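Local coordinates for extracellular solute-binding protein, family 7 (Colwellia psychrerythraea, PDB 4PET), which binds pyruvate with a calcium ion and probably delivers the pyruvate to a TRAP transporter for uptake, at residues L168-P176 with L183-I193; T150-K159 with D208-L219. One frame throughout, in Å; residues are numbered along the deposited sequence.

Interaction 1: residues L168-P176 with L183-I193. With PYR (pyruvic acid), chain D.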
loop_
_atom_site.group_PDB
_atom_site.type_symbol
_atom_site.label_atom_id
_atom_site.label_comp_id
_atom_site.label_asym_id
_atom_site.label_seq_id
_atom_site.Cartn_x
_atom_site.Cartn_y
_atom_site.Cartn_z
ATOM N N LEU A 168 30.617 -16.341 2.493
ATOM C CA LEU A 168 30.449 -15.007 1.941
ATOM C C LEU A 168 31.777 -14.420 1.478
ATOM O O LEU A 168 31.789 -13.476 0.675
ATOM C CB LEU A 168 29.837 -14.055 2.974
ATOM C CG LEU A 168 28.402 -14.320 3.414
ATOM C CD1 LEU A 168 28.020 -13.361 4.486
ATOM C CD2 LEU A 168 27.463 -14.204 2.236
ATOM N N LYS A 169 32.892 -14.951 1.987
ATOM C CA LYS A 169 34.196 -14.365 1.677
ATOM C C LYS A 169 34.604 -14.616 0.227
ATOM O O LYS A 169 34.729 -15.756 -0.211
ATOM C CB LYS A 169 35.264 -14.853 2.665
ATOM C CG LYS A 169 34.989 -14.374 4.085
ATOM C CD LYS A 169 36.072 -14.815 5.082
ATOM C CE LYS A 169 35.690 -14.472 6.528
ATOM N NZ LYS A 169 35.356 -13.020 6.698
ATOM N N GLY A 170 34.753 -13.528 -0.527
ATOM C CA GLY A 170 35.089 -13.629 -1.929
ATOM C C GLY A 170 33.888 -13.911 -2.801
ATOM O O GLY A 170 34.019 -14.018 -4.018
ATOM N N LEU A 171 32.716 -14.020 -2.192
ATOM C CA LEU A 171 31.503 -14.245 -2.957
ATOM C C LEU A 171 31.224 -13.051 -3.860
ATOM O O LEU A 171 30.961 -11.929 -3.359
ATOM C CB LEU A 171 30.300 -14.412 -2.029
ATOM C CG LEU A 171 29.001 -14.696 -2.775
ATOM C CD1 LEU A 171 29.060 -16.051 -3.439
ATOM C CD2 LEU A 171 27.818 -14.620 -1.853
ATOM N N LYS A 172 31.232 -13.299 -5.170
ATOM C CA LYS A 172 30.860 -12.281 -6.157
ATOM C C LYS A 172 29.378 -12.230 -6.366
ATOM O O LYS A 172 28.814 -13.159 -6.931
ATOM C CB LYS A 172 31.540 -12.566 -7.491
ATOM C CG LYS A 172 33.085 -12.455 -7.399
ATOM C CD LYS A 172 33.768 -12.784 -8.714
ATOM C CE LYS A 172 33.502 -14.211 -9.178
ATOM N NZ LYS A 172 34.199 -15.174 -8.306
HETATM N N MSE A 173 28.734 -11.141 -5.937
HETATM C CA MSE A 173 27.283 -11.114 -5.973
HETATM C C MSE A 173 26.738 -9.801 -6.513
HETATM O O MSE A 173 27.143 -8.730 -6.072
HETATM C CB MSE A 173 26.715 -11.350 -4.558
HETATM C CG MSE A 173 25.219 -11.274 -4.486
HETATM SE SE MSE A 173 24.471 -11.675 -2.722
HETATM C CE MSE A 173 22.622 -11.717 -3.293
ATOM N N ARG A 174 25.808 -9.878 -7.464
ATOM C CA ARG A 174 25.067 -8.688 -7.843
ATOM C C ARG A 174 24.013 -8.355 -6.792
ATOM O O ARG A 174 23.045 -9.110 -6.589
ATOM C CB ARG A 174 24.425 -8.838 -9.217
ATOM C CG ARG A 174 23.826 -7.586 -9.732
ATOM C CD ARG A 174 22.358 -7.444 -9.337
ATOM N NE ARG A 174 21.877 -6.122 -9.687
ATOM C CZ ARG A 174 20.756 -5.563 -9.255
ATOM N NH1 ARG A 174 19.940 -6.210 -8.450
ATOM N NH2 ARG A 174 20.458 -4.333 -9.629
ATOM N N ILE A 175 24.227 -7.230 -6.112
ATOM C CA ILE A 175 23.328 -6.740 -5.078
ATOM C C ILE A 175 23.616 -5.239 -4.885
ATOM O O ILE A 175 24.750 -4.863 -4.631
ATOM C CB ILE A 175 23.515 -7.520 -3.765
ATOM C CG1 ILE A 175 22.486 -7.094 -2.703
ATOM C CG2 ILE A 175 25.000 -7.446 -3.271
ATOM C CD1 ILE A 175 22.500 -7.982 -1.477
ATOM N N PRO A 176 22.588 -4.388 -5.043
ATOM C CA PRO A 176 22.771 -2.934 -4.935
ATOM C C PRO A 176 22.608 -2.374 -3.520
ATOM O O PRO A 176 22.362 -3.104 -2.525
ATOM C CB PRO A 176 21.669 -2.396 -5.834
ATOM C CG PRO A 176 20.516 -3.418 -5.631
ATOM C CD PRO A 176 21.180 -4.739 -5.343
ATOM N N LEU A 183 27.406 -6.588 2.873
ATOM C CA LEU A 183 28.066 -7.846 2.519
ATOM C C LEU A 183 29.560 -7.635 2.242
ATOM O O LEU A 183 30.369 -8.510 2.540
ATOM C CB LEU A 183 27.366 -8.534 1.347
ATOM C CG LEU A 183 25.914 -8.981 1.633
ATOM C CD1 LEU A 183 25.327 -9.776 0.470
ATOM C CD2 LEU A 183 25.829 -9.814 2.925
ATOM N N ALA A 184 29.924 -6.478 1.687
ATOM C CA ALA A 184 31.344 -6.146 1.476
ATOM C C ALA A 184 32.086 -6.114 2.815
ATOM O O ALA A 184 33.241 -6.550 2.923
ATOM C CB ALA A 184 31.485 -4.820 0.776
ATOM N N LYS A 185 31.408 -5.631 3.854
ATOM C CA LYS A 185 32.048 -5.536 5.165
ATOM C C LYS A 185 32.359 -6.936 5.657
ATOM O O LYS A 185 33.317 -7.148 6.407
ATOM C CB LYS A 185 31.149 -4.783 6.172
ATOM C CG LYS A 185 31.750 -4.658 7.579
ATOM C CD LYS A 185 30.744 -4.015 8.558
ATOM C CE LYS A 185 31.154 -2.640 9.006
ATOM N NZ LYS A 185 32.429 -2.690 9.761
ATOM N N LEU A 186 31.566 -7.905 5.195
ATOM C CA LEU A 186 31.778 -9.305 5.541
ATOM C C LEU A 186 32.633 -10.066 4.501
ATOM O O LEU A 186 32.746 -11.273 4.556
ATOM C CB LEU A 186 30.427 -10.012 5.732
ATOM C CG LEU A 186 29.621 -9.506 6.931
ATOM C CD1 LEU A 186 28.226 -10.106 6.934
ATOM C CD2 LEU A 186 30.350 -9.827 8.220
ATOM N N GLY A 187 33.232 -9.367 3.553
ATOM C CA GLY A 187 34.164 -10.017 2.658
ATOM C C GLY A 187 33.635 -10.350 1.282
ATOM O O GLY A 187 34.398 -10.801 0.431
ATOM N N ALA A 188 32.345 -10.144 1.051
ATOM C CA ALA A 188 31.783 -10.323 -0.281
ATOM C C ALA A 188 32.263 -9.255 -1.262
ATOM O O ALA A 188 32.844 -8.225 -0.857
ATOM C CB ALA A 188 30.234 -10.360 -0.222
ATOM N N LYS A 189 32.032 -9.521 -2.552
ATOM C CA LYS A 189 32.391 -8.606 -3.625
ATOM C C LYS A 189 31.134 -8.227 -4.393
ATOM O O LYS A 189 30.777 -8.860 -5.370
ATOM C CB LYS A 189 33.465 -9.206 -4.550
ATOM C CG LYS A 189 34.724 -9.595 -3.773
ATOM C CD LYS A 189 35.951 -9.735 -4.642
ATOM C CE LYS A 189 35.757 -10.717 -5.721
ATOM N NZ LYS A 189 37.067 -11.238 -6.208
ATOM N N PRO A 190 30.441 -7.180 -3.924
ATOM C CA PRO A 190 29.230 -6.838 -4.651
ATOM C C PRO A 190 29.530 -6.125 -5.959
ATOM O O PRO A 190 30.611 -5.546 -6.159
ATOM C CB PRO A 190 28.489 -5.916 -3.677
ATOM C CG PRO A 190 29.599 -5.205 -2.916
ATOM C CD PRO A 190 30.730 -6.240 -2.821
ATOM N N THR A 191 28.569 -6.182 -6.867
ATOM C CA THR A 191 28.573 -5.328 -8.045
ATOM C C THR A 191 27.125 -4.949 -8.382
ATOM O O THR A 191 26.174 -5.531 -7.814
ATOM C CB THR A 191 29.243 -6.010 -9.246
ATOM O OG1 THR A 191 28.889 -5.306 -10.441
ATOM C CG2 THR A 191 28.781 -7.448 -9.369
ATOM N N ASN A 192 26.964 -3.949 -9.260
ATOM C CA ASN A 192 25.639 -3.473 -9.661
ATOM C C ASN A 192 25.414 -3.626 -11.155
ATOM O O ASN A 192 25.018 -2.693 -11.849
ATOM C CB ASN A 192 25.413 -2.010 -9.239
ATOM C CG ASN A 192 23.968 -1.550 -9.461
ATOM O OD1 ASN A 192 23.104 -2.313 -9.922
ATOM N ND2 ASN A 192 23.707 -0.299 -9.131
ATOM N N ILE A 193 25.671 -4.830 -11.631
ATOM C CA ILE A 193 25.339 -5.224 -12.976
ATOM C C ILE A 193 23.823 -4.977 -13.203
ATOM O O ILE A 193 22.993 -5.375 -12.363
ATOM C CB ILE A 193 25.721 -6.726 -13.171
ATOM C CG1 ILE A 193 27.228 -6.912 -13.018
ATOM C CG2 ILE A 193 25.262 -7.256 -14.498
ATOM C CD1 ILE A 193 27.683 -8.374 -13.285
HETATM C C PYR D . 17.292 -3.874 -7.950
HETATM O O PYR D . 17.965 -4.791 -7.307
HETATM O OXT PYR D . 17.953 -3.183 -8.834
HETATM C CA PYR D . 15.904 -3.715 -7.752
HETATM O O3 PYR D . 15.297 -4.264 -6.731
HETATM C CB PYR D . 15.062 -2.960 -8.735
HETATM O O HOH W 1 32.245 -13.415 6.481
HETATM O O HOH W 2 36.290 -13.850 -5.675
#

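Interaction 2: residues T150-K159 with D208-L219. With CA (calcium ion), chain E; PYR (pyruvic acid), chain D.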
loop_
_atom_site.group_PDB
_atom_site.type_symbol
_atom_site.label_atom_id
_atom_site.label_comp_id
_atom_site.label_asym_id
_atom_site.label_seq_id
_atom_site.Cartn_x
_atom_site.Cartn_y
_atom_site.Cartn_z
ATOM N N THR A 150 8.149 -2.740 -4.941
ATOM C CA THR A 150 8.117 -4.168 -5.226
ATOM C C THR A 150 7.579 -4.955 -4.024
ATOM O O THR A 150 7.266 -6.148 -4.114
ATOM C CB THR A 150 9.538 -4.679 -5.560
ATOM O OG1 THR A 150 10.418 -4.493 -4.440
ATOM C CG2 THR A 150 10.108 -3.925 -6.781
ATOM N N GLY A 151 7.472 -4.309 -2.884
ATOM C CA GLY A 151 7.304 -5.062 -1.654
ATOM C C GLY A 151 8.602 -5.788 -1.276
ATOM O O GLY A 151 9.677 -5.450 -1.742
ATOM N N ASN A 152 8.495 -6.753 -0.370
ATOM C CA ASN A 152 9.665 -7.343 0.266
ATOM C C ASN A 152 10.368 -8.261 -0.745
ATOM O O ASN A 152 9.721 -9.064 -1.435
ATOM C CB ASN A 152 9.196 -8.179 1.474
ATOM C CG ASN A 152 10.111 -8.039 2.665
ATOM O OD1 ASN A 152 11.303 -8.305 2.570
ATOM N ND2 ASN A 152 9.563 -7.579 3.788
ATOM N N GLN A 153 11.682 -8.147 -0.875
ATOM C CA GLN A 153 12.361 -8.888 -1.943
ATOM C C GLN A 153 13.007 -10.159 -1.418
ATOM O O GLN A 153 13.332 -10.255 -0.234
ATOM C CB GLN A 153 13.409 -7.998 -2.632
ATOM C CG GLN A 153 12.798 -6.770 -3.282
ATOM C CD GLN A 153 13.736 -6.016 -4.160
ATOM O OE1 GLN A 153 14.957 -6.274 -4.157
ATOM N NE2 GLN A 153 13.185 -5.116 -4.976
HETATM N N MSE A 154 13.198 -11.135 -2.312
HETATM C CA MSE A 154 13.846 -12.388 -1.955
HETATM C C MSE A 154 15.352 -12.149 -1.832
HETATM O O MSE A 154 15.876 -11.172 -2.387
HETATM C CB MSE A 154 13.521 -13.484 -3.003
HETATM C CG MSE A 154 12.026 -13.828 -3.074
HETATM SE SE MSE A 154 11.499 -14.833 -1.521
HETATM C CE MSE A 154 12.522 -16.431 -1.927
ATOM N N GLY A 155 16.033 -13.015 -1.077
ATOM C CA GLY A 155 17.460 -12.909 -0.818
ATOM C C GLY A 155 18.323 -13.136 -2.053
ATOM O O GLY A 155 19.486 -12.684 -2.112
ATOM N N GLY A 156 17.765 -13.860 -3.027
ATOM C CA GLY A 156 18.449 -14.060 -4.290
ATOM C C GLY A 156 18.691 -15.492 -4.681
ATOM O O GLY A 156 18.238 -16.445 -4.033
ATOM N N TRP A 157 19.428 -15.616 -5.776
ATOM C CA TRP A 157 19.698 -16.854 -6.436
ATOM C C TRP A 157 21.188 -17.231 -6.314
ATOM O O TRP A 157 22.075 -16.457 -6.654
ATOM C CB TRP A 157 19.317 -16.690 -7.886
ATOM C CG TRP A 157 17.887 -16.403 -8.110
ATOM C CD1 TRP A 157 17.307 -15.167 -8.220
ATOM C CD2 TRP A 157 16.828 -17.361 -8.275
ATOM N NE1 TRP A 157 15.942 -15.306 -8.438
ATOM C CE2 TRP A 157 15.633 -16.642 -8.486
ATOM C CE3 TRP A 157 16.781 -18.755 -8.293
ATOM C CZ2 TRP A 157 14.397 -17.278 -8.690
ATOM C CZ3 TRP A 157 15.558 -19.379 -8.494
ATOM C CH2 TRP A 157 14.394 -18.644 -8.690
ATOM N N PHE A 158 21.442 -18.433 -5.838
ATOM C CA PHE A 158 22.766 -18.853 -5.439
ATOM C C PHE A 158 23.052 -20.190 -6.076
ATOM O O PHE A 158 22.185 -21.071 -6.106
ATOM C CB PHE A 158 22.836 -18.970 -3.914
ATOM C CG PHE A 158 22.827 -17.646 -3.212
ATOM C CD1 PHE A 158 21.676 -16.890 -3.167
ATOM C CD2 PHE A 158 23.998 -17.142 -2.640
ATOM C CE1 PHE A 158 21.659 -15.641 -2.535
ATOM C CE2 PHE A 158 24.003 -15.902 -1.994
ATOM C CZ PHE A 158 22.841 -15.145 -1.947
ATOM N N LYS A 159 24.265 -20.338 -6.585
ATOM C CA LYS A 159 24.705 -21.613 -7.131
ATOM C C LYS A 159 25.034 -22.622 -6.047
ATOM O O LYS A 159 24.916 -23.842 -6.267
ATOM C CB LYS A 159 25.924 -21.425 -8.015
ATOM C CG LYS A 159 25.668 -20.661 -9.292
ATOM C CD LYS A 159 26.989 -20.367 -10.007
ATOM C CE LYS A 159 26.806 -19.682 -11.347
ATOM N NZ LYS A 159 26.173 -20.588 -12.321
ATOM N N ASP A 208 28.698 -15.145 -8.662
ATOM C CA ASP A 208 28.384 -16.460 -8.108
ATOM C C ASP A 208 26.953 -16.479 -7.621
ATOM O O ASP A 208 26.379 -17.536 -7.374
ATOM C CB ASP A 208 29.305 -16.748 -6.936
ATOM C CG ASP A 208 30.786 -16.617 -7.311
ATOM O OD1 ASP A 208 31.194 -17.335 -8.242
ATOM O OD2 ASP A 208 31.516 -15.804 -6.685
ATOM N N ALA A 209 26.371 -15.299 -7.482
ATOM C CA ALA A 209 25.003 -15.195 -6.972
ATOM C C ALA A 209 24.487 -13.822 -7.345
ATOM O O ALA A 209 25.275 -12.928 -7.709
ATOM C CB ALA A 209 25.015 -15.351 -5.485
ATOM N N LEU A 210 23.184 -13.631 -7.239
ATOM C CA LEU A 210 22.605 -12.329 -7.498
ATOM C C LEU A 210 21.276 -12.259 -6.808
ATOM O O LEU A 210 20.679 -13.292 -6.466
ATOM C CB LEU A 210 22.425 -12.081 -9.004
ATOM C CG LEU A 210 21.486 -13.002 -9.806
ATOM C CD1 LEU A 210 20.013 -12.609 -9.664
ATOM C CD2 LEU A 210 21.906 -12.949 -11.251
ATOM N N GLU A 211 20.799 -11.044 -6.623
ATOM C CA GLU A 211 19.405 -10.860 -6.280
ATOM C C GLU A 211 18.837 -9.888 -7.291
ATOM O O GLU A 211 19.568 -9.069 -7.886
ATOM C CB GLU A 211 19.248 -10.426 -4.817
ATOM C CG GLU A 211 19.728 -9.043 -4.460
ATOM C CD GLU A 211 18.709 -7.981 -4.872
ATOM O OE1 GLU A 211 19.081 -7.043 -5.593
ATOM O OE2 GLU A 211 17.521 -8.105 -4.500
ATOM N N TRP A 212 17.544 -10.004 -7.546
ATOM C CA TRP A 212 16.880 -9.037 -8.399
ATOM C C TRP A 212 15.657 -8.486 -7.655
ATOM O O TRP A 212 15.796 -7.463 -6.983
ATOM C CB TRP A 212 16.575 -9.605 -9.786
ATOM C CG TRP A 212 15.772 -8.695 -10.621
ATOM C CD1 TRP A 212 14.516 -8.925 -11.106
ATOM C CD2 TRP A 212 16.128 -7.382 -11.035
ATOM N NE1 TRP A 212 14.069 -7.835 -11.797
ATOM C CE2 TRP A 212 15.041 -6.864 -11.769
ATOM C CE3 TRP A 212 17.269 -6.584 -10.865
ATOM C CZ2 TRP A 212 15.062 -5.605 -12.351
ATOM C CZ3 TRP A 212 17.285 -5.330 -11.430
ATOM C CH2 TRP A 212 16.186 -4.841 -12.160
ATOM N N VAL A 213 14.509 -9.168 -7.722
ATOM C CA VAL A 213 13.318 -8.711 -7.004
ATOM C C VAL A 213 12.622 -9.803 -6.202
ATOM O O VAL A 213 12.478 -9.719 -4.975
ATOM C CB VAL A 213 12.304 -8.060 -7.968
ATOM C CG1 VAL A 213 10.999 -7.747 -7.222
ATOM C CG2 VAL A 213 12.914 -6.779 -8.585
ATOM N N GLY A 214 12.191 -10.839 -6.905
ATOM C CA GLY A 214 11.333 -11.840 -6.311
ATOM C C GLY A 214 10.530 -12.537 -7.384
ATOM O O GLY A 214 10.805 -12.402 -8.580
ATOM N N PRO A 215 9.515 -13.292 -6.958
ATOM C CA PRO A 215 8.713 -14.100 -7.880
ATOM C C PRO A 215 8.012 -13.269 -8.938
ATOM O O PRO A 215 7.679 -13.784 -10.012
ATOM C CB PRO A 215 7.682 -14.763 -6.961
ATOM C CG PRO A 215 8.253 -14.744 -5.639
ATOM C CD PRO A 215 9.175 -13.544 -5.552
ATOM N N SER A 216 7.761 -11.994 -8.661
ATOM C CA SER A 216 7.049 -11.181 -9.645
ATOM C C SER A 216 7.797 -11.109 -10.972
ATOM O O SER A 216 7.177 -10.976 -12.031
ATOM C CB SER A 216 6.779 -9.761 -9.126
ATOM O OG SER A 216 7.972 -9.133 -8.671
ATOM N N LEU A 217 9.126 -11.173 -10.905
ATOM C CA LEU A 217 9.986 -10.880 -12.053
ATOM C C LEU A 217 11.142 -11.862 -12.252
ATOM O O LEU A 217 11.674 -11.940 -13.351
ATOM C CB LEU A 217 10.574 -9.466 -11.942
ATOM C CG LEU A 217 9.583 -8.312 -12.057
ATOM C CD1 LEU A 217 10.252 -6.952 -11.591
ATOM C CD2 LEU A 217 9.078 -8.218 -13.494
ATOM N N ASP A 218 11.539 -12.599 -11.213
ATOM C CA ASP A 218 12.770 -13.374 -11.287
ATOM C C ASP A 218 12.655 -14.580 -12.231
ATOM O O ASP A 218 13.640 -14.978 -12.838
ATOM C CB ASP A 218 13.174 -13.896 -9.917
ATOM C CG ASP A 218 13.709 -12.822 -8.993
ATOM O OD1 ASP A 218 13.703 -11.628 -9.367
ATOM O OD2 ASP A 218 14.127 -13.194 -7.873
ATOM N N LEU A 219 11.468 -15.170 -12.371
ATOM C CA LEU A 219 11.394 -16.468 -13.058
ATOM C C LEU A 219 11.630 -16.321 -14.562
ATOM O O LEU A 219 12.409 -17.056 -15.129
ATOM C CB LEU A 219 10.062 -17.181 -12.772
ATOM C CG LEU A 219 9.762 -17.257 -11.267
ATOM C CD1 LEU A 219 8.421 -17.891 -11.034
ATOM C CD2 LEU A 219 10.869 -17.994 -10.535
HETATM CA CA CA E . 16.872 -5.986 -5.481
HETATM C C PYR D . 17.292 -3.874 -7.950
HETATM O O PYR D . 17.965 -4.791 -7.307
HETATM O OXT PYR D . 17.953 -3.183 -8.834
HETATM C CA PYR D . 15.904 -3.715 -7.752
HETATM O O3 PYR D . 15.297 -4.264 -6.731
HETATM C CB PYR D . 15.062 -2.960 -8.735
HETATM O O HOH W 3 15.642 -10.025 -4.679
HETATM O O HOH W 4 26.899 -19.371 -5.425
#

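Interaction 1: residues L168-P176 with L183-I193
Leu183 presses one methyl, CD1, against two side chains of 168-176: the selenium of Met173 (a selenomethionine, CD1 to SE 3.8 Å) and the terminal CD1 of Ile175 (3.9 Å). Leu183 and Ile175 cross at about a right angle, while the CG2 branch of Ile175 rests on Pro190 CB. Leu168 meets Leu186 methyl to methyl, and Ile307 of helix 301-321 packs on both Leu183 and Leu186. This close-fitting apolar side belongs to a beta-alpha-beta unit, in which strands 172-174 and 189-191 run parallel and helix 177-185 joins them. The helix ends in a Schellman motif with Gly187 at C-prime, and Gly187 O accepts a nearly straight bond (172°) from Gly170 N at 2.9 Å. The lysine side of the sheet is looser. Lys172 and Lys189 run side by side, with Lys172 CG 3.6 Å from Lys189 CE, but their ammonium groups take different partners: Lys172 NZ pairs with Asp208, whereas Lys189 NZ shares a water with Gly170 O. Another water links Lys169 NZ to Leu186 O. Toward the ligand, a bend at chi2 (-91°) carries the guanidinium of Arg174 past the strand end. Its NE is held by Ile193 O at 3.0 Å, in the carbonyl plane, while Arg174 NH1 bonds pyruvate O at 2.7 Å and Arg174 NH2 bonds pyruvate OXT at 2.9 Å; NH2 also has a weak bond to Asn192 OD1.

Interaction 2: residues T150-K159 with D208-L219
Ala209 lays its CB over one face of the Phe158 ring, off-centre in a CH-pi contact 3.8 Å from the centroid, while Gly155 O and Gly156 O lie in plane at the ring edge. Trp157 is met across the contact at its rim: NE1 donates to Asp218 OD2 at 2.8 Å, striking the carboxylate from above its plane, and Leu219 CD2 abuts the CZ2-CH2 edge. Tyr230 stacks on this indole. The third ring, Trp212, carries pyruvate and Val213 CG2 over one face and has Leu217 CB at its edge. Two of these rings, Trp157 and Phe158, stand on opposite faces of a short antiparallel pairing of strands 156-158 and 209-210, Trp157 N giving a 2.7 Å bond to Leu210 O and Trp157 O accepting from Leu210 N. A classic beta bulge at Gly155 and Gly156, opposite Tyr231, precedes it. Where the strands give way to loops, the pair opens into the calcium and pyruvate site of this family 7 solute-binding protein. Glu211, folded back by chi1 of 69° and chi2 of 79°, chelates calcium through OE1 at 2.5 Å and OE2 at 2.4 Å. Trp212 O binds the metal at 2.4 Å, and the Gln153 side chain, pyruvate and Glu236 complete the shell. The amide plane of Gln153 lies only 12° from that of the Glu211 carboxylate. One water donates to both Glu211 OE2 and Met154 O. In the second shell, Asp218 OD1 accepts from Val213 N at 3.1 Å and also from Gly214 N, fixing the loop just after the metal-binding carbonyl.

Both interactions belong to one mixed sheet, in which strands 172-174 and 209-210 are neighbours, and along the chain interaction 1 is nested inside the loop closed by interaction 2. Interaction 1 occupies the sheet margin, partly buried, with parallel pairing, apolar packing on one side and lysines and water on the other. Interaction 2 lies deeper, almost wholly buried, and its chemistry turns to aromatic rings, carboxylates and metal coordination. Pyruvate draws them together: one supplies the arginine for its carboxylate, the other most of the calcium shell. Arg174 NH1 also forms a salt bridge with Glu211 OE1 at 3.1 Å, which probably tempers the negative charge gathered around the metal.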